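Local atomic coordinates of DNA-binding protein reb1 (Schizosaccharomyces pombe, PDB entry 5EYB), a protein that binds DNA sites in the enhancer and promoter of rRNA transcription and upstream of many RNA polymerase II genes, and helps terminate RNA polymerase I transcription. Residues 92-97 with 101-106; 109-114 with 139-144; 334-339 with 350-355. One frame throughout, in Å; residues are numbered along the deposited sequence.

Interaction 1 (92-97 with 101-106); sequences NSSGRG and VQETAI. With nucleotides of chain C.
In the Reb1 DNA-binding fragment, the loop leading into helix 101-116 folds back along the helix's first turn, so that Asn92, Ser93 and Ser94 meet Val101, Gln102 and Glu103. Asn92 O accepts a hydrogen bond from Gln102 N at 3.0 Å, lying in the carbonyl plane on a lone pair. Beside this bond the CB atoms of Asn92 and Gln102 pack at 4.1 Å, while Val101 CG2 lies 3.9 Å from Asn92 OD1.

The second tie is made by a side chain. With CG beside the backbone N (chi1 -57°) and the chain extended beyond it, Glu103 carries its carboxylate across to the loop, where OE2 accepts from Ser94 N at 2.8 Å. The amide comes from above the carboxylate plane, 60° out of it. Ser93 OG packs alongside, 3.8 Å from Glu103 CD. Glutamate suits this buried place because its two oxygens serve several donors: OE2 also takes Gly100 N and a salt bridge from Arg152, and OE1 takes His151. That setting probably favours the charged form.

Arg152 also bonds the carbonyl of Gly97, linking the carboxylate to the DNA-facing end of the loop. There Gly97 N donates to OP1 of nucleotide DT17 of chain C at 2.9 Å, with an N-H...O angle of 153°. The positive phi of Gly97 is one that glycine adopts readily. A loop amide thus binds a DNA phosphate just ahead of helix 101-116, which lies within a Myb-associated domain, grouped with the helix-turn-helix families.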
loop_
_atom_site.group_PDB
_atom_site.type_symbol
_atom_site.label_atom_id
_atom_site.label_comp_id
_atom_site.label_asym_id
_atom_site.label_seq_id
_atom_site.Cartn_x
_atom_site.Cartn_y
_atom_site.Cartn_z
ATOM N N ASN A 92 4.042 -16.458 14.231
ATOM C CA ASN A 92 5.167 -16.574 15.150
ATOM C C ASN A 92 6.511 -16.368 14.457
ATOM O O ASN A 92 7.356 -15.618 14.941
ATOM C CB ASN A 92 5.152 -17.936 15.852
ATOM C CG ASN A 92 4.129 -18.010 16.971
ATOM O OD1 ASN A 92 3.147 -17.267 16.984
ATOM N ND2 ASN A 92 4.359 -18.909 17.920
ATOM N N SER A 93 6.704 -17.032 13.320
ATOM C CA SER A 93 7.981 -16.971 12.619
ATOM C C SER A 93 7.823 -17.033 11.099
ATOM O O SER A 93 6.824 -17.537 10.591
ATOM C CB SER A 93 8.892 -18.106 13.092
ATOM O OG SER A 93 10.148 -18.052 12.443
ATOM N N SER A 94 8.819 -16.512 10.387
ATOM C CA SER A 94 8.852 -16.553 8.927
ATOM C C SER A 94 10.295 -16.504 8.431
ATOM O O SER A 94 11.184 -16.033 9.137
ATOM C CB SER A 94 8.052 -15.397 8.332
ATOM O OG SER A 94 6.696 -15.454 8.736
ATOM N N GLY A 95 10.526 -16.996 7.218
ATOM C CA GLY A 95 11.862 -17.020 6.653
ATOM C C GLY A 95 12.139 -15.819 5.772
ATOM O O GLY A 95 13.282 -15.541 5.415
ATOM N N ARG A 96 11.077 -15.102 5.426
ATOM C CA ARG A 96 11.177 -13.958 4.538
ATOM C C ARG A 96 10.027 -13.002 4.807
ATOM O O ARG A 96 9.022 -13.386 5.406
ATOM C CB ARG A 96 11.173 -14.406 3.075
ATOM N N GLY A 97 10.176 -11.756 4.369
ATOM C CA GLY A 97 9.134 -10.764 4.554
ATOM C C GLY A 97 8.984 -10.352 6.003
ATOM O O GLY A 97 9.949 -10.383 6.764
ATOM N N VAL A 101 5.964 -12.476 15.407
ATOM C CA VAL A 101 5.951 -11.953 16.768
ATOM C C VAL A 101 6.992 -12.623 17.667
ATOM O O VAL A 101 7.468 -12.021 18.629
ATOM C CB VAL A 101 4.556 -12.113 17.406
ATOM C CG1 VAL A 101 3.522 -11.330 16.611
ATOM C CG2 VAL A 101 4.166 -13.583 17.488
ATOM N N GLN A 102 7.350 -13.863 17.350
ATOM C CA GLN A 102 8.337 -14.587 18.141
ATOM C C GLN A 102 9.748 -14.176 17.739
ATOM O O GLN A 102 10.670 -14.211 18.550
ATOM C CB GLN A 102 8.160 -16.099 17.984
ATOM C CG GLN A 102 9.008 -16.926 18.943
ATOM C CD GLN A 102 8.591 -16.750 20.393
ATOM O OE1 GLN A 102 7.451 -16.385 20.683
ATOM N NE2 GLN A 102 9.516 -17.009 21.310
ATOM N N GLU A 103 9.911 -13.784 16.480
ATOM C CA GLU A 103 11.204 -13.325 15.990
ATOM C C GLU A 103 11.572 -11.996 16.631
ATOM O O GLU A 103 12.696 -11.808 17.095
ATOM C CB GLU A 103 11.192 -13.192 14.469
ATOM C CG GLU A 103 10.815 -14.471 13.757
ATOM C CD GLU A 103 10.980 -14.367 12.264
ATOM O OE1 GLU A 103 12.136 -14.410 11.799
ATOM O OE2 GLU A 103 9.957 -14.238 11.556
ATOM N N THR A 104 10.611 -11.080 16.660
ATOM C CA THR A 104 10.816 -9.777 17.274
ATOM C C THR A 104 11.032 -9.917 18.775
ATOM O O THR A 104 11.743 -9.121 19.385
ATOM C CB THR A 104 9.626 -8.844 17.015
ATOM O OG1 THR A 104 8.460 -9.371 17.659
ATOM C CG2 THR A 104 9.365 -8.713 15.520
ATOM N N ALA A 105 10.417 -10.935 19.367
ATOM C CA ALA A 105 10.566 -11.189 20.794
ATOM C C ALA A 105 11.985 -11.658 21.105
ATOM O O ALA A 105 12.585 -11.242 22.098
ATOM C CB ALA A 105 9.547 -12.211 21.262
ATOM N N ILE A 106 12.512 -12.522 20.244
ATOM C CA ILE A 106 13.884 -13.004 20.369
ATOM C C ILE A 106 14.881 -11.861 20.206
ATOM O O ILE A 106 15.854 -11.761 20.956
ATOM C CB ILE A 106 14.193 -14.101 19.327
ATOM C CG1 ILE A 106 13.366 -15.356 19.610
ATOM C CG2 ILE A 106 15.673 -14.445 19.326
ATOM C CD1 ILE A 106 13.601 -16.471 18.618
ATOM P P DT C 17 13.136 -9.273 3.846
ATOM O OP1 DT C 17 12.812 -10.715 3.854
ATOM O OP2 DT C 17 14.228 -8.767 4.710
ATOM O "O5'" DT C 17 13.465 -8.845 2.349
ATOM C "C5'" DT C 17 12.521 -9.078 1.328
ATOM C "C4'" DT C 17 13.151 -8.867 -0.034
ATOM O "O4'" DT C 17 13.432 -7.455 -0.230
ATOM C "C3'" DT C 17 14.477 -9.597 -0.258
ATOM O "O3'" DT C 17 14.519 -10.075 -1.591
ATOM C "C2'" DT C 17 15.516 -8.502 -0.021
ATOM C "C1'" DT C 17 14.792 -7.281 -0.569
ATOM N N1 DT C 17 15.254 -5.985 0.011
ATOM C C2 DT C 17 15.736 -5.004 -0.830
ATOM O O2 DT C 17 15.820 -5.137 -2.040
ATOM N N3 DT C 17 16.117 -3.852 -0.203
ATOM C C4 DT C 17 16.069 -3.580 1.152
ATOM O O4 DT C 17 16.437 -2.508 1.619
ATOM C C5 DT C 17 15.556 -4.644 1.979
ATOM C C7 DT C 17 15.460 -4.460 3.466
ATOM C C6 DT C 17 15.173 -5.784 1.375
ATOM P P DC C 16 11.030 -4.862 8.516
ATOM O OP1 DC C 16 10.930 -5.969 9.490
ATOM O OP2 DC C 16 12.114 -3.862 8.642
ATOM O "O5'" DC C 16 11.138 -5.487 7.056
ATOM C "C5'" DC C 16 10.112 -6.317 6.567
ATOM C "C4'" DC C 16 10.416 -6.726 5.145
ATOM O "O4'" DC C 16 10.318 -5.561 4.284
ATOM C "C3'" DC C 16 11.826 -7.294 4.939
ATOM O "O3'" DC C 16 11.781 -8.475 4.169
ATOM C "C2'" DC C 16 12.555 -6.186 4.196
ATOM C "C1'" DC C 16 11.426 -5.537 3.420
ATOM N N1 DC C 16 11.720 -4.138 3.060
ATOM C C2 DC C 16 11.843 -3.783 1.716
ATOM O O2 DC C 16 11.675 -4.647 0.850
ATOM N N3 DC C 16 12.133 -2.497 1.403
ATOM C C4 DC C 16 12.307 -1.597 2.374
ATOM N N4 DC C 16 12.591 -0.339 2.020
ATOM C C5 DC C 16 12.198 -1.948 3.748
ATOM C C6 DC C 16 11.916 -3.219 4.042
#

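Interaction 2 (109-114 with 139-144); sequences QEVHNF and RMFYSN. With nucleotides of chain B.
Phe141 reaches from helix 139-144 into the groove formed by Glu110, Val111 and Phe114, and its atoms meet Phe114, Glu110 and Val111 in turn. CB lies over one face of the Phe114 ring in a CH-pi contact, 4.0 Å from the ring centroid and offset toward the CD1-CE1 side of the rim. With CG anti to the backbone N (chi1 160°), the ring then leans across to the partner helix. CD2 comes 3.8 Å from Phe114 CG; the two ring planes are inclined at 48°, an oblique pairing.

Segments 109-114 and 139-144 run roughly antiparallel, at 145°, with axes 11.1 Å apart at closest approach, and belong to the helical core of a Myb-associated domain, a member of the helix-turn-helix class. Phenylalanine suits this spacing, since its long flat side chain bridges a gap too wide for small residues.

Farther along, CE2 lies 4.0 Å from Glu110 O, which approaches the ring edge near its plane and is already bonded to Phe114 N. CZ, the tip, meets Val111 CG2 at 3.6 Å. Phe125 of helix 122-129 packs edge-to-face on Phe141 and also touches Val111. The next residue, Tyr142, turns elsewhere, its CB near OP1 of DG7 of chain B.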
loop_
_atom_site.group_PDB
_atom_site.type_symbol
_atom_site.label_atom_id
_atom_site.label_comp_id
_atom_site.label_asym_id
_atom_site.label_seq_id
_atom_site.Cartn_x
_atom_site.Cartn_y
_atom_site.Cartn_z
ATOM N N GLN A 109 14.772 -9.649 23.153
ATOM C CA GLN A 109 15.422 -10.311 24.278
ATOM C C GLN A 109 16.944 -10.232 24.155
ATOM O O GLN A 109 17.644 -9.997 25.138
ATOM C CB GLN A 109 14.977 -11.772 24.380
ATOM N N GLU A 110 17.448 -10.424 22.941
ATOM C CA GLU A 110 18.884 -10.356 22.689
ATOM C C GLU A 110 19.424 -8.944 22.881
ATOM O O GLU A 110 20.488 -8.755 23.471
ATOM C CB GLU A 110 19.204 -10.848 21.278
ATOM C CG GLU A 110 19.073 -12.347 21.102
ATOM C CD GLU A 110 20.126 -13.116 21.871
ATOM O OE1 GLU A 110 21.329 -12.943 21.574
ATOM O OE2 GLU A 110 19.752 -13.890 22.776
ATOM N N VAL A 111 18.690 -7.955 22.377
ATOM C CA VAL A 111 19.094 -6.559 22.517
ATOM C C VAL A 111 19.092 -6.143 23.982
ATOM O O VAL A 111 20.019 -5.478 24.450
ATOM C CB VAL A 111 18.177 -5.611 21.718
ATOM C CG1 VAL A 111 18.492 -4.156 22.047
ATOM C CG2 VAL A 111 18.332 -5.862 20.225
ATOM N N HIS A 112 18.050 -6.545 24.703
ATOM C CA HIS A 112 17.952 -6.247 26.127
ATOM C C HIS A 112 19.073 -6.926 26.908
ATOM O O HIS A 112 19.582 -6.365 27.871
ATOM C CB HIS A 112 16.586 -6.668 26.677
ATOM N N ASN A 113 19.459 -8.127 26.489
ATOM C CA ASN A 113 20.579 -8.828 27.112
ATOM C C ASN A 113 21.902 -8.141 26.795
ATOM O O ASN A 113 22.748 -7.959 27.670
ATOM C CB ASN A 113 20.619 -10.293 26.664
ATOM C CG ASN A 113 19.536 -11.126 27.313
ATOM O OD1 ASN A 113 18.564 -10.593 27.855
ATOM N ND2 ASN A 113 19.697 -12.440 27.268
ATOM N N PHE A 114 22.058 -7.738 25.539
ATOM C CA PHE A 114 23.278 -7.081 25.080
ATOM C C PHE A 114 23.425 -5.693 25.696
ATOM O O PHE A 114 24.535 -5.248 25.985
ATOM C CB PHE A 114 23.292 -6.989 23.551
ATOM C CG PHE A 114 24.524 -6.334 22.989
ATOM C CD1 PHE A 114 25.674 -7.071 22.758
ATOM C CD2 PHE A 114 24.529 -4.984 22.682
ATOM C CE1 PHE A 114 26.806 -6.470 22.240
ATOM C CE2 PHE A 114 25.659 -4.381 22.165
ATOM C CZ PHE A 114 26.797 -5.126 21.943
ATOM N N ARG A 139 29.359 -5.969 15.943
ATOM C CA ARG A 139 29.567 -6.978 14.912
ATOM C C ARG A 139 29.386 -8.380 15.484
ATOM O O ARG A 139 28.915 -9.288 14.796
ATOM C CB ARG A 139 30.960 -6.833 14.291
ATOM N N MET A 140 29.759 -8.549 16.748
ATOM C CA MET A 140 29.630 -9.835 17.417
ATOM C C MET A 140 28.187 -10.064 17.860
ATOM O O MET A 140 27.708 -11.199 17.891
ATOM C CB MET A 140 30.582 -9.915 18.613
ATOM C CG MET A 140 30.864 -11.335 19.077
ATOM S SD MET A 140 31.610 -12.347 17.782
ATOM C CE MET A 140 31.516 -13.972 18.528
ATOM N N PHE A 141 27.498 -8.978 18.201
ATOM C CA PHE A 141 26.085 -9.039 18.564
ATOM C C PHE A 141 25.258 -9.603 17.412
ATOM O O PHE A 141 24.413 -10.480 17.611
ATOM C CB PHE A 141 25.575 -7.649 18.961
ATOM C CG PHE A 141 24.080 -7.500 18.880
ATOM C CD1 PHE A 141 23.490 -6.828 17.820
ATOM C CD2 PHE A 141 23.264 -8.032 19.865
ATOM C CE1 PHE A 141 22.115 -6.690 17.743
ATOM C CE2 PHE A 141 21.888 -7.898 19.793
ATOM C CZ PHE A 141 21.313 -7.228 18.732
ATOM N N TYR A 142 25.517 -9.092 16.211
ATOM C CA TYR A 142 24.871 -9.579 14.999
ATOM C C TYR A 142 25.082 -11.080 14.803
ATOM O O TYR A 142 24.136 -11.815 14.521
ATOM C CB TYR A 142 25.396 -8.822 13.778
ATOM C CG TYR A 142 24.791 -7.450 13.581
ATOM C CD1 TYR A 142 23.434 -7.237 13.770
ATOM C CD2 TYR A 142 25.580 -6.368 13.202
ATOM C CE1 TYR A 142 22.874 -5.986 13.586
ATOM C CE2 TYR A 142 25.030 -5.113 13.019
ATOM C CZ TYR A 142 23.677 -4.928 13.211
ATOM O OH TYR A 142 23.124 -3.683 13.031
ATOM N N SER A 143 26.328 -11.519 14.963
ATOM C CA SER A 143 26.713 -12.907 14.718
ATOM C C SER A 143 25.901 -13.901 15.545
ATOM O O SER A 143 25.454 -14.928 15.034
ATOM C CB SER A 143 28.202 -13.100 15.005
ATOM O OG SER A 143 28.583 -14.447 14.798
ATOM N N ASN A 144 25.715 -13.590 16.822
ATOM C CA ASN A 144 24.961 -14.459 17.712
ATOM C C ASN A 144 23.470 -14.406 17.426
ATOM O O ASN A 144 22.775 -15.421 17.498
ATOM C CB ASN A 144 25.231 -14.091 19.172
ATOM C CG ASN A 144 26.470 -14.768 19.719
ATOM O OD1 ASN A 144 26.379 -15.745 20.464
ATOM N ND2 ASN A 144 27.639 -14.262 19.342
ATOM P P DG B 7 27.160 -8.473 9.489
ATOM O OP1 DG B 7 26.892 -8.799 10.905
ATOM O OP2 DG B 7 26.117 -8.728 8.474
ATOM O "O5'" DG B 7 27.561 -6.928 9.387
ATOM C "C5'" DG B 7 28.783 -6.477 9.958
ATOM C "C4'" DG B 7 29.294 -5.248 9.231
ATOM O "O4'" DG B 7 29.665 -5.615 7.881
ATOM C "C3'" DG B 7 28.286 -4.101 9.115
ATOM O "O3'" DG B 7 28.892 -2.873 9.480
ATOM C "C2'" DG B 7 27.884 -4.107 7.644
ATOM C "C1'" DG B 7 29.108 -4.707 6.965
ATOM N N9 DG B 7 28.762 -5.437 5.753
ATOM C C8 DG B 7 28.128 -6.654 5.675
ATOM N N7 DG B 7 27.924 -7.055 4.453
ATOM C C5 DG B 7 28.446 -6.035 3.668
ATOM C C6 DG B 7 28.515 -5.910 2.261
ATOM O O6 DG B 7 28.109 -6.703 1.399
ATOM N N1 DG B 7 29.127 -4.717 1.877
ATOM C C2 DG B 7 29.612 -3.768 2.745
ATOM N N2 DG B 7 30.170 -2.682 2.187
ATOM N N3 DG B 7 29.556 -3.874 4.068
ATOM C C4 DG B 7 28.963 -5.030 4.456
#

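Interaction 3 (334-339 with 350-355); sequences IPSYDN and IDDFKV
Ile334 and Phe353 make the apolar half of this contact, and Ser336 and Asp352 the polar half. In the first, the CD1 methyl of Ile334 lies 3.7 Å from Phe353 CE2 and 4.0 Å from CZ, reaching the ring obliquely. The two side chains cross at about a right angle, so the meeting is confined to the end of each. Ile334 gets there by extending its longer branch, with CD1 anti to CA (chi2 173°), and isoleucine thereby offers a methyl at the reach required. It is the first residue to leave helical geometry after helix 320-333. Phe353, on helix 342-356, is also packed on Leu284 and Val288 of helix 284-299, so its ring lies between helix 284-299 and the end of helix 320-333.

In the polar half, Ser336 OG stands 3.3 Å from Asp352 OD2. The stronger partner of the serine hydroxyl is Ser348 OG, to which it is hydrogen-bonded. Serine is small enough for its buried place, while aspartate suits the exposed surface of its helix.

Backbone bonds shape the 334-339 turn. Tyr337 N donates to Ile334 O at 3.2 Å, and Asn339 N to Ser336 O, also at 3.2 Å, building the short, weakly bonded helix that follows Pro335.

The contact lies about 23 Å from the DNA at its nearest atom, in the C-terminal helical bundle, and buries 111 Å² in all. Its chemistry sets the apolar touch of Ile334 on Phe353 beside a polar margin, where the buried Ser336 hydroxyl is satisfied by Ser348 and the carboxylate of Asp352 stays at the exposed surface.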
loop_
_atom_site.group_PDB
_atom_site.type_symbol
_atom_site.label_atom_id
_atom_site.label_comp_id
_atom_site.label_asym_id
_atom_site.label_seq_id
_atom_site.Cartn_x
_atom_site.Cartn_y
_atom_site.Cartn_z
ATOM N N ILE A 334 -9.222 1.478 -34.385
ATOM C CA ILE A 334 -10.233 1.884 -35.359
ATOM C C ILE A 334 -9.717 3.034 -36.221
ATOM O O ILE A 334 -9.383 4.102 -35.705
ATOM C CB ILE A 334 -11.545 2.310 -34.679
ATOM C CG1 ILE A 334 -12.136 1.147 -33.882
ATOM C CG2 ILE A 334 -12.543 2.807 -35.713
ATOM C CD1 ILE A 334 -13.337 1.531 -33.053
ATOM N N PRO A 335 -9.651 2.817 -37.543
ATOM C CA PRO A 335 -9.106 3.800 -38.485
ATOM C C PRO A 335 -9.876 5.119 -38.497
ATOM O O PRO A 335 -9.332 6.142 -38.910
ATOM C CB PRO A 335 -9.230 3.095 -39.842
ATOM C CG PRO A 335 -9.302 1.647 -39.513
ATOM C CD PRO A 335 -10.054 1.574 -38.223
ATOM N N SER A 336 -11.125 5.089 -38.045
ATOM C CA SER A 336 -11.975 6.273 -38.054
ATOM C C SER A 336 -11.416 7.385 -37.172
ATOM O O SER A 336 -11.603 8.567 -37.462
ATOM C CB SER A 336 -13.391 5.911 -37.604
ATOM O OG SER A 336 -13.928 4.875 -38.408
ATOM N N TYR A 337 -10.719 7.006 -36.103
ATOM C CA TYR A 337 -10.187 7.983 -35.156
ATOM C C TYR A 337 -8.944 8.702 -35.677
ATOM O O TYR A 337 -8.514 9.705 -35.108
ATOM C CB TYR A 337 -9.884 7.313 -33.817
ATOM C CG TYR A 337 -11.126 7.005 -33.017
ATOM C CD1 TYR A 337 -11.713 7.972 -32.211
ATOM C CD2 TYR A 337 -11.723 5.753 -33.077
ATOM C CE1 TYR A 337 -12.857 7.699 -31.482
ATOM C CE2 TYR A 337 -12.866 5.471 -32.352
ATOM C CZ TYR A 337 -13.427 6.448 -31.557
ATOM O OH TYR A 337 -14.563 6.174 -30.833
ATOM N N ASP A 338 -8.369 8.193 -36.761
ATOM C CA ASP A 338 -7.244 8.864 -37.396
ATOM C C ASP A 338 -7.736 9.754 -38.529
ATOM O O ASP A 338 -7.010 10.623 -39.007
ATOM C CB ASP A 338 -6.226 7.851 -37.921
ATOM C CG ASP A 338 -5.422 7.203 -36.809
ATOM O OD1 ASP A 338 -5.900 7.192 -35.654
ATOM O OD2 ASP A 338 -4.313 6.702 -37.089
ATOM N N ASN A 339 -8.979 9.536 -38.946
ATOM C CA ASN A 339 -9.576 10.309 -40.029
ATOM C C ASN A 339 -10.374 11.510 -39.530
ATOM O O ASN A 339 -10.342 12.583 -40.134
ATOM C CB ASN A 339 -10.489 9.420 -40.876
ATOM C CG ASN A 339 -9.742 8.294 -41.553
ATOM O OD1 ASN A 339 -8.557 8.416 -41.865
ATOM N ND2 ASN A 339 -10.435 7.185 -41.788
ATOM N N ILE A 350 -18.958 3.515 -35.021
ATOM C CA ILE A 350 -20.180 2.763 -34.766
ATOM C C ILE A 350 -20.786 2.259 -36.070
ATOM O O ILE A 350 -21.148 1.088 -36.185
ATOM C CB ILE A 350 -21.223 3.615 -34.020
ATOM C CG1 ILE A 350 -20.675 4.070 -32.667
ATOM C CG2 ILE A 350 -22.509 2.833 -33.827
ATOM C CD1 ILE A 350 -21.547 5.089 -31.970
ATOM N N ASP A 351 -20.886 3.151 -37.050
ATOM C CA ASP A 351 -21.464 2.817 -38.347
ATOM C C ASP A 351 -20.673 1.722 -39.059
ATOM O O ASP A 351 -21.259 0.828 -39.671
ATOM C CB ASP A 351 -21.548 4.066 -39.230
ATOM C CG ASP A 351 -22.577 5.067 -38.732
ATOM O OD1 ASP A 351 -22.928 5.021 -37.535
ATOM O OD2 ASP A 351 -23.037 5.902 -39.540
ATOM N N ASP A 352 -19.347 1.789 -38.977
ATOM C CA ASP A 352 -18.499 0.774 -39.601
ATOM C C ASP A 352 -18.621 -0.564 -38.877
ATOM O O ASP A 352 -18.489 -1.625 -39.486
ATOM C CB ASP A 352 -17.034 1.224 -39.626
ATOM C CG ASP A 352 -16.782 2.339 -40.625
ATOM O OD1 ASP A 352 -17.581 2.487 -41.573
ATOM O OD2 ASP A 352 -15.778 3.066 -40.464
ATOM N N PHE A 353 -18.871 -0.506 -37.574
ATOM C CA PHE A 353 -19.058 -1.711 -36.775
ATOM C C PHE A 353 -20.379 -2.396 -37.101
ATOM O O PHE A 353 -20.505 -3.614 -36.982
ATOM C CB PHE A 353 -19.003 -1.380 -35.284
ATOM C CG PHE A 353 -17.656 -1.590 -34.664
ATOM C CD1 PHE A 353 -16.780 -2.523 -35.188
ATOM C CD2 PHE A 353 -17.265 -0.857 -33.556
ATOM C CE1 PHE A 353 -15.539 -2.722 -34.618
ATOM C CE2 PHE A 353 -16.024 -1.051 -32.981
ATOM C CZ PHE A 353 -15.160 -1.984 -33.514
ATOM N N LYS A 354 -21.367 -1.606 -37.506
ATOM C CA LYS A 354 -22.699 -2.132 -37.776
ATOM C C LYS A 354 -22.770 -2.807 -39.144
ATOM O O LYS A 354 -23.588 -3.700 -39.365
ATOM C CB LYS A 354 -23.739 -1.014 -37.681
ATOM N N VAL A 355 -21.906 -2.379 -40.059
ATOM C CA VAL A 355 -21.882 -2.937 -41.405
ATOM C C VAL A 355 -21.363 -4.375 -41.404
ATOM O O VAL A 355 -21.920 -5.245 -42.075
ATOM C CB VAL A 355 -21.015 -2.076 -42.352
ATOM C CG1 VAL A 355 -20.798 -2.781 -43.683
ATOM C CG2 VAL A 355 -21.654 -0.712 -42.567
#

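The three interactions follow one another along the chain. Interactions 1 and 2 share helix 101-116: the first joins its start to the preceding loop, the second joins its later part to helix 136-147. Their centres are 16 Å apart, and in both a nucleotide lies close by, chain C at the first and chain B at the second, so this Myb-associated region is packed together right beside the DNA. Interaction 3 belongs to the C-terminal helices, on the opposite side of the chain's centre, 59 Å from interaction 1 and 71 Å from interaction 2 between centres. The two Myb-type repeats come between them in sequence, consistent with an elongated, modular protein.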